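Insecticidal crystal protein Cry7Cal (Bacillus thuringiensis, PDB 5ZI1) is an insecticidal toxin active against locusts, probably binding gut receptors and forming pores as other delta endotoxins do. Local coordinates at residues 255-268 against 398-412. Sequence-based numbering, arbitrary orientation.
Sequences TDPIGLTGINETKY and IPSSKCKSTYSSDQL
In the middle domain of a three-domain Cry toxin, a domain generally linked to receptor recognition in this family, the loop 255-268 runs alongside the edge strand 404-407, one of the two outermost in a four-stranded antiparallel sheet, and Q411 and K402 anchor it near its two ends. The pair illustrates how an irregular loop can be joined to a second segment by side chains, here through residues flanking the edge strand and with no backbone-to-backbone pairing between the two segments. At one end the Q411 amide reaches across to the backbone: D256 N donates to Q411 OE1 at 2.7 Å, nearly straight (170°), in the carbonyl plane and on a lone pair. The other half of the amide is used as well, since Q411 NE2 donates to a water that in turn donates to D256 O, so amide and water together clasp both polar backbone atoms of D256 and should limit rotation of the amide. T255 CG2 adds an apolar touch on L412 CD1 at 3.8 Å.

At the other end K402 is folded over Y268. Its CB stands 3.8 Å from the ring centroid and 8° off the normal, a CH-pi contact, while K267 CG lies over the opposite face. The bend at chi2 (-56°) carries CD toward Y268 CD2, with CG near CE2, and a further bend at chi4 helps set NZ, which forms a salt bridge with the syn lone pair of E265 OE2 at 3.2 Å. I398 CG2 packs obliquely on Y268 CE1 at 3.6 Å.

Between these anchors, K404 CD passes T261 OG1 at 3.5 Å. Beyond the two segments, D256 forms salt bridges with R217 and R220 of helix 208-227, tying this end to the N-terminal helical domain; T255 OG1 bonds W452 of strand 448-454, Y268 OH bonds D310, and L260 packs on A363 of strand 352-365.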
ATOM      1  N   THR A 255      -5.596  -1.895  11.556  1.00 43.41           N
ATOM      2  CA  THR A 255      -6.806  -2.669  11.791  1.00 42.40           C
ATOM      3  C   THR A 255      -7.668  -1.959  12.835  1.00 44.50           C
ATOM      4  O   THR A 255      -7.226  -1.015  13.502  1.00 40.48           O
ATOM      5  CB  THR A 255      -6.461  -4.098  12.244  1.00 49.30           C
ATOM      6  OG1 THR A 255      -5.416  -4.074  13.230  1.00 44.21           O
ATOM      7  CG2 THR A 255      -6.014  -4.976  11.065  1.00 39.92           C
ATOM      8  N   ASP A 256      -8.919  -2.410  12.971  1.00 43.81           N
ATOM      9  CA  ASP A 256      -9.842  -1.730  13.879  1.00 45.91           C
ATOM     10  C   ASP A 256      -9.299  -1.750  15.306  1.00 42.08           C
ATOM     11  O   ASP A 256      -8.605  -2.695  15.705  1.00 42.23           O
ATOM     12  CB  ASP A 256     -11.224  -2.380  13.854  1.00 47.53           C
ATOM     13  CG  ASP A 256     -11.898  -2.263  12.502  1.00 51.80           C
ATOM     14  OD1 ASP A 256     -11.396  -1.484  11.649  1.00 51.81           O
ATOM     15  OD2 ASP A 256     -12.933  -2.941  12.293  1.00 48.94           O
ATOM     16  N   PRO A 257      -9.576  -0.713  16.096  1.00 43.77           N
ATOM     17  CA  PRO A 257      -9.064  -0.703  17.476  1.00 40.67           C
ATOM     18  C   PRO A 257      -9.559  -1.913  18.255  1.00 46.05           C
ATOM     19  O   PRO A 257     -10.666  -2.414  18.035  1.00 45.39           O
ATOM     20  CB  PRO A 257      -9.598   0.615  18.047  1.00 40.43           C
ATOM     21  CG  PRO A 257      -9.772   1.520  16.770  1.00 40.03           C
ATOM     22  CD  PRO A 257     -10.278   0.537  15.737  1.00 37.80           C
ATOM     23  N   ILE A 258      -8.697  -2.413  19.135  1.00 43.52           N
ATOM     24  CA  ILE A 258      -9.009  -3.614  19.926  1.00 42.95           C
ATOM     25  C   ILE A 258      -9.734  -3.113  21.166  1.00 48.94           C
ATOM     26  O   ILE A 258      -9.150  -2.870  22.223  1.00 47.26           O
ATOM     27  CB  ILE A 258      -7.757  -4.420  20.277  1.00 49.56           C
ATOM     28  CG1 ILE A 258      -6.918  -4.748  19.039  1.00 36.50           C
ATOM     29  CG2 ILE A 258      -8.134  -5.688  21.028  1.00 45.22           C
ATOM     30  CD1 ILE A 258      -5.609  -5.396  19.436  1.00 37.78           C
ATOM     31  N   GLY A 259     -11.041  -2.920  21.019  1.00 47.49           N
ATOM     32  CA  GLY A 259     -11.870  -2.464  22.110  1.00 41.47           C
ATOM     33  C   GLY A 259     -13.170  -3.243  22.105  1.00 46.42           C
ATOM     34  O   GLY A 259     -13.513  -3.911  21.127  1.00 46.18           O
ATOM     35  N   LEU A 260     -13.891  -3.159  23.222  1.00 48.24           N
ATOM     36  CA  LEU A 260     -15.131  -3.914  23.347  1.00 44.98           C
ATOM     37  C   LEU A 260     -16.230  -3.286  22.495  1.00 46.83           C
ATOM     38  O   LEU A 260     -16.490  -2.086  22.584  1.00 43.75           O
ATOM     39  CB  LEU A 260     -15.564  -3.973  24.803  1.00 43.10           C
ATOM     40  CG  LEU A 260     -16.852  -4.748  25.073  1.00 48.82           C
ATOM     41  CD1 LEU A 260     -16.641  -6.242  24.827  1.00 51.56           C
ATOM     42  CD2 LEU A 260     -17.291  -4.496  26.507  1.00 49.45           C
ATOM     43  N   THR A 261     -16.858  -4.100  21.652  1.00 48.07           N
ATOM     44  CA  THR A 261     -18.077  -3.732  20.949  1.00 50.53           C
ATOM     45  C   THR A 261     -19.007  -4.938  20.918  1.00 54.09           C
ATOM     46  O   THR A 261     -18.590  -6.080  21.149  1.00 55.37           O
ATOM     47  CB  THR A 261     -17.834  -3.273  19.489  1.00 52.43           C
ATOM     48  OG1 THR A 261     -17.335  -4.378  18.720  1.00 51.45           O
ATOM     49  CG2 THR A 261     -16.870  -2.112  19.423  1.00 46.80           C
ATOM     50  N   GLY A 262     -20.277  -4.671  20.613  1.00 48.54           N
ATOM     51  CA  GLY A 262     -21.227  -5.721  20.320  1.00 54.89           C
ATOM     52  C   GLY A 262     -21.988  -6.298  21.503  1.00 55.91           C
ATOM     53  O   GLY A 262     -22.914  -7.085  21.284  1.00 57.30           O
ATOM     54  N   ILE A 263     -21.632  -5.955  22.740  1.00 53.71           N
ATOM     55  CA  ILE A 263     -22.343  -6.496  23.904  1.00 58.43           C
ATOM     56  C   ILE A 263     -23.575  -5.654  24.233  1.00 64.05           C
ATOM     57  O   ILE A 263     -24.667  -6.187  24.445  1.00 64.19           O
ATOM     58  CB  ILE A 263     -21.392  -6.601  25.119  1.00 58.29           C
ATOM     59  CG1 ILE A 263     -20.080  -7.294  24.745  1.00 50.20           C
ATOM     60  CG2 ILE A 263     -22.055  -7.364  26.252  1.00 57.58           C
ATOM     61  CD1 ILE A 263     -20.264  -8.652  24.143  1.00 55.90           C
ATOM     62  N   ASN A 264     -23.394  -4.331  24.263  1.00 64.07           N
ATOM     63  CA  ASN A 264     -24.450  -3.335  24.446  1.00 60.93           C
ATOM     64  C   ASN A 264     -25.322  -3.666  25.664  1.00 66.31           C
ATOM     65  O   ASN A 264     -26.504  -4.004  25.578  1.00 65.98           O
ATOM     66  CB  ASN A 264     -25.251  -3.178  23.150  1.00 63.91           C
ATOM     67  CG  ASN A 264     -24.345  -2.843  21.957  1.00 65.41           C
ATOM     68  OD1 ASN A 264     -24.039  -3.712  21.136  1.00 65.09           O
ATOM     69  ND2 ASN A 264     -23.872  -1.588  21.889  1.00 59.99           N
ATOM     70  N   GLU A 265     -24.653  -3.570  26.814  1.00 58.48           N
ATOM     71  CA  GLU A 265     -25.261  -3.537  28.134  1.00 59.97           C
ATOM     72  C   GLU A 265     -24.600  -2.400  28.893  1.00 56.69           C
ATOM     73  O   GLU A 265     -23.445  -2.058  28.629  1.00 57.86           O
ATOM     74  CB  GLU A 265     -25.089  -4.882  28.882  1.00 59.94           C
ATOM     75  CG  GLU A 265     -25.860  -6.015  28.226  1.00 62.57           C
ATOM     76  CD  GLU A 265     -25.498  -7.379  28.758  1.00 66.91           C
ATOM     77  OE1 GLU A 265     -24.787  -7.458  29.784  1.00 70.97           O
ATOM     78  OE2 GLU A 265     -25.922  -8.382  28.140  1.00 69.17           O
ATOM     79  N   THR A 266     -25.339  -1.794  29.824  1.00 57.76           N
ATOM     80  CA  THR A 266     -24.827  -0.586  30.465  1.00 57.39           C
ATOM     81  C   THR A 266     -23.478  -0.825  31.129  1.00 56.96           C
ATOM     82  O   THR A 266     -22.672   0.104  31.240  1.00 62.99           O
ATOM     83  CB  THR A 266     -25.826  -0.046  31.490  1.00 57.57           C
ATOM     84  OG1 THR A 266     -25.664  -0.746  32.726  1.00 63.28           O
ATOM     85  CG2 THR A 266     -27.246  -0.217  30.996  1.00 58.81           C
ATOM     86  N   LYS A 267     -23.199  -2.062  31.554  1.00 53.72           N
ATOM     87  CA  LYS A 267     -21.925  -2.343  32.205  1.00 53.38           C
ATOM     88  C   LYS A 267     -20.823  -2.647  31.192  1.00 52.24           C
ATOM     89  O   LYS A 267     -19.645  -2.367  31.447  1.00 48.35           O
ATOM     90  CB  LYS A 267     -22.089  -3.512  33.172  1.00 51.26           C
ATOM     91  CG  LYS A 267     -20.903  -3.760  34.049  1.00 50.80           C
ATOM     92  CD  LYS A 267     -21.342  -4.382  35.370  1.00 54.51           C
ATOM     93  CE  LYS A 267     -20.327  -5.409  35.832  1.00 52.83           C
ATOM     94  NZ  LYS A 267     -20.792  -6.215  37.024  1.00 70.47           N
ATOM     95  N   TYR A 268     -21.180  -3.221  30.052  1.00 52.32           N
ATOM     96  CA  TYR A 268     -20.221  -3.574  29.012  1.00 53.81           C
ATOM     97  C   TYR A 268     -20.502  -2.768  27.739  1.00 46.02           C
ATOM     98  O   TYR A 268     -20.869  -3.332  26.705  1.00 49.70           O
ATOM     99  CB  TYR A 268     -20.290  -5.075  28.757  1.00 49.56           C
ATOM    100  CG  TYR A 268     -20.086  -5.897  30.014  1.00 55.55           C
ATOM    101  CD1 TYR A 268     -18.842  -5.956  30.624  1.00 54.48           C
ATOM    102  CD2 TYR A 268     -21.137  -6.607  30.598  1.00 55.78           C
ATOM    103  CE1 TYR A 268     -18.638  -6.687  31.768  1.00 49.64           C
ATOM    104  CE2 TYR A 268     -20.943  -7.351  31.745  1.00 55.09           C
ATOM    105  CZ  TYR A 268     -19.693  -7.387  32.327  1.00 56.35           C
ATOM    106  OH  TYR A 268     -19.473  -8.117  33.475  1.00 55.74           O
ATOM    107  N   ILE A 398     -14.368 -11.856  33.657  1.00 50.70           N
ATOM    108  CA  ILE A 398     -15.591 -11.423  32.971  1.00 51.84           C
ATOM    109  C   ILE A 398     -16.120 -12.588  32.146  1.00 53.61           C
ATOM    110  O   ILE A 398     -15.327 -13.260  31.464  1.00 52.64           O
ATOM    111  CB  ILE A 398     -15.316 -10.205  32.086  1.00 54.43           C
ATOM    112  CG1 ILE A 398     -14.686  -9.078  32.890  1.00 56.09           C
ATOM    113  CG2 ILE A 398     -16.602  -9.692  31.477  1.00 49.93           C
ATOM    114  CD1 ILE A 398     -13.936  -8.090  32.025  1.00 51.52           C
ATOM    115  N   PRO A 399     -17.419 -12.893  32.207  1.00 55.26           N
ATOM    116  CA  PRO A 399     -17.958 -13.990  31.393  1.00 57.54           C
ATOM    117  C   PRO A 399     -17.604 -13.801  29.926  1.00 55.81           C
ATOM    118  O   PRO A 399     -17.620 -12.682  29.400  1.00 56.52           O
ATOM    119  CB  PRO A 399     -19.470 -13.900  31.625  1.00 54.65           C
ATOM    120  CG  PRO A 399     -19.629 -13.180  32.909  1.00 51.95           C
ATOM    121  CD  PRO A 399     -18.457 -12.248  33.029  1.00 53.27           C
ATOM    122  N   SER A 400     -17.282 -14.922  29.271  1.00 56.38           N
ATOM    123  CA  SER A 400     -16.773 -14.888  27.906  1.00 56.71           C
ATOM    124  C   SER A 400     -17.741 -14.214  26.953  1.00 56.46           C
ATOM    125  O   SER A 400     -17.309 -13.560  25.995  1.00 59.95           O
ATOM    126  CB  SER A 400     -16.483 -16.305  27.436  1.00 55.06           C
ATOM    127  OG  SER A 400     -15.458 -16.853  28.235  1.00 65.86           O
ATOM    128  N   SER A 401     -19.045 -14.365  27.192  1.00 51.59           N
ATOM    129  CA  SER A 401     -20.048 -13.752  26.335  1.00 54.88           C
ATOM    130  C   SER A 401     -20.123 -12.245  26.522  1.00 55.87           C
ATOM    131  O   SER A 401     -20.846 -11.581  25.774  1.00 63.72           O
ATOM    132  CB  SER A 401     -21.421 -14.372  26.591  1.00 54.93           C
ATOM    133  OG  SER A 401     -21.953 -13.936  27.829  1.00 53.63           O
ATOM    134  N   LYS A 402     -19.410 -11.692  27.497  1.00 55.82           N
ATOM    135  CA  LYS A 402     -19.312 -10.253  27.679  1.00 57.30           C
ATOM    136  C   LYS A 402     -17.997  -9.694  27.152  1.00 52.02           C
ATOM    137  O   LYS A 402     -17.692  -8.520  27.387  1.00 46.62           O
ATOM    138  CB  LYS A 402     -19.481  -9.891  29.157  1.00 53.68           C
ATOM    139  CG  LYS A 402     -20.743 -10.469  29.812  1.00 59.47           C
ATOM    140  CD  LYS A 402     -22.029 -10.071  29.078  1.00 58.41           C
ATOM    141  CE  LYS A 402     -23.260 -10.395  29.935  1.00 65.86           C
ATOM    142  NZ  LYS A 402     -24.375 -10.984  29.127  1.00 67.81           N
ATOM    143  N   CYS A 403     -17.203 -10.520  26.483  1.00 50.03           N
ATOM    144  CA  CYS A 403     -15.920 -10.127  25.923  1.00 50.87           C
ATOM    145  C   CYS A 403     -15.997 -10.251  24.412  1.00 51.92           C
ATOM    146  O   CYS A 403     -16.920 -10.862  23.864  1.00 49.15           O
ATOM    147  CB  CYS A 403     -14.779 -10.991  26.484  1.00 48.60           C
ATOM    148  SG  CYS A 403     -14.689 -10.932  28.290  1.00 54.99           S
ATOM    149  N   LYS A 404     -15.017  -9.664  23.730  1.00 51.05           N
ATOM    150  CA  LYS A 404     -14.948  -9.764  22.283  1.00 46.53           C
ATOM    151  C   LYS A 404     -13.590 -10.318  21.906  1.00 51.05           C
ATOM    152  O   LYS A 404     -12.555  -9.740  22.263  1.00 49.97           O
ATOM    153  CB  LYS A 404     -15.192  -8.414  21.610  1.00 50.04           C
ATOM    154  CG  LYS A 404     -15.009  -8.486  20.110  1.00 52.92           C
ATOM    155  CD  LYS A 404     -15.273  -7.167  19.458  1.00 54.27           C
ATOM    156  CE  LYS A 404     -15.245  -7.304  17.940  1.00 61.04           C
ATOM    157  NZ  LYS A 404     -13.848  -7.355  17.413  1.00 57.53           N
ATOM    158  N   SER A 405     -13.596 -11.449  21.217  1.00 49.47           N
ATOM    159  CA  SER A 405     -12.379 -12.004  20.659  1.00 52.23           C
ATOM    160  C   SER A 405     -12.278 -11.600  19.192  1.00 54.87           C
ATOM    161  O   SER A 405     -13.290 -11.461  18.499  1.00 52.72           O
ATOM    162  CB  SER A 405     -12.359 -13.522  20.805  1.00 49.54           C
ATOM    163  OG  SER A 405     -13.442 -14.076  20.096  1.00 52.84           O
ATOM    164  N   THR A 406     -11.045 -11.408  18.725  1.00 56.32           N
ATOM    165  CA  THR A 406     -10.800 -10.933  17.365  1.00 56.22           C
ATOM    166  C   THR A 406      -9.561 -11.613  16.803  1.00 51.77           C
ATOM    167  O   THR A 406      -8.568 -11.783  17.519  1.00 48.55           O
ATOM    168  CB  THR A 406     -10.604  -9.413  17.328  1.00 52.68           C
ATOM    169  OG1 THR A 406     -11.686  -8.788  18.025  1.00 53.92           O
ATOM    170  CG2 THR A 406     -10.522  -8.871  15.861  1.00 51.97           C
ATOM    171  N   TYR A 407      -9.651 -12.019  15.527  1.00 51.24           N
ATOM    172  CA  TYR A 407      -8.505 -12.430  14.718  1.00 53.60           C
ATOM    173  C   TYR A 407      -8.170 -11.335  13.705  1.00 52.59           C
ATOM    174  O   TYR A 407      -9.036 -10.892  12.945  1.00 52.31           O
ATOM    175  CB  TYR A 407      -8.795 -13.742  13.986  1.00 55.35           C
ATOM    176  CG  TYR A 407      -8.371 -14.984  14.751  1.00 58.43           C
ATOM    177  CD1 TYR A 407      -7.054 -15.414  14.729  1.00 55.88           C
ATOM    178  CD2 TYR A 407      -9.287 -15.717  15.504  1.00 58.38           C
ATOM    179  CE1 TYR A 407      -6.648 -16.536  15.429  1.00 62.71           C
ATOM    180  CE2 TYR A 407      -8.897 -16.841  16.200  1.00 59.18           C
ATOM    181  CZ  TYR A 407      -7.573 -17.249  16.164  1.00 62.61           C
ATOM    182  OH  TYR A 407      -7.160 -18.368  16.861  1.00 71.67           O
ATOM    183  N   SER A 408      -6.910 -10.906  13.690  1.00 51.07           N
ATOM    184  CA  SER A 408      -6.470  -9.930  12.696  1.00 53.58           C
ATOM    185  C   SER A 408      -6.798 -10.396  11.284  1.00 53.26           C
ATOM    186  O   SER A 408      -7.200  -9.594  10.425  1.00 49.53           O
ATOM    187  CB  SER A 408      -4.968  -9.690  12.833  1.00 46.88           C
ATOM    188  OG  SER A 408      -4.251 -10.845  12.450  1.00 48.60           O
ATOM    189  N   SER A 409      -6.631 -11.694  11.030  1.00 51.88           N
ATOM    190  CA  SER A 409      -6.865 -12.265   9.716  1.00 46.46           C
ATOM    191  C   SER A 409      -8.302 -12.146   9.270  1.00 49.40           C
ATOM    192  O   SER A 409      -8.609 -12.544   8.145  1.00 53.99           O
ATOM    193  CB  SER A 409      -6.456 -13.734   9.701  1.00 51.22           C
ATOM    194  OG  SER A 409      -7.164 -14.464  10.702  1.00 58.90           O
ATOM    195  N   ASP A 410      -9.199 -11.644  10.117  1.00 51.69           N
ATOM    196  CA  ASP A 410     -10.555 -11.387   9.653  1.00 54.52           C
ATOM    197  C   ASP A 410     -10.699 -10.027   8.981  1.00 57.80           C
ATOM    198  O   ASP A 410     -11.684  -9.814   8.269  1.00 63.29           O
ATOM    199  CB  ASP A 410     -11.538 -11.505  10.806  1.00 58.70           C
ATOM    200  CG  ASP A 410     -11.908 -12.942  11.082  1.00 68.50           C
ATOM    201  OD1 ASP A 410     -12.419 -13.608  10.152  1.00 72.17           O
ATOM    202  OD2 ASP A 410     -11.640 -13.418  12.206  1.00 69.15           O
ATOM    203  N   GLN A 411      -9.763  -9.103   9.210  1.00 50.17           N
ATOM    204  CA  GLN A 411      -9.684  -7.873   8.438  1.00 50.11           C
ATOM    205  C   GLN A 411      -8.610  -7.936   7.362  1.00 54.21           C
ATOM    206  O   GLN A 411      -8.784  -7.343   6.292  1.00 52.07           O
ATOM    207  CB  GLN A 411      -9.416  -6.679   9.359  1.00 46.33           C
ATOM    208  CG  GLN A 411     -10.568  -6.356  10.294  1.00 41.42           C
ATOM    209  CD  GLN A 411     -10.139  -5.530  11.494  1.00 47.01           C
ATOM    210  OE1 GLN A 411      -9.584  -4.437  11.350  1.00 44.34           O
ATOM    211  NE2 GLN A 411     -10.392  -6.058  12.702  1.00 49.38           N
ATOM    212  N   LEU A 412      -7.521  -8.666   7.623  1.00 50.84           N
ATOM    213  CA  LEU A 412      -6.403  -8.838   6.698  1.00 44.94           C
ATOM    214  C   LEU A 412      -6.191 -10.333   6.509  1.00 48.49           C
ATOM    215  O   LEU A 412      -5.381 -10.951   7.210  1.00 48.44           O
ATOM    216  CB  LEU A 412      -5.140  -8.167   7.226  1.00 41.98           C
ATOM    217  CG  LEU A 412      -5.142  -6.653   7.421  1.00 44.84           C
ATOM    218  CD1 LEU A 412      -3.899  -6.264   8.182  1.00 37.54           C
ATOM    219  CD2 LEU A 412      -5.238  -5.893   6.068  1.00 41.56           C
TER
HETATM  220  O   HOH W   1      -9.065  -5.233  14.972  1.00 42.91           O
HETATM  221  O   HOH W   2     -11.553  -5.190  16.640  1.00 47.33           O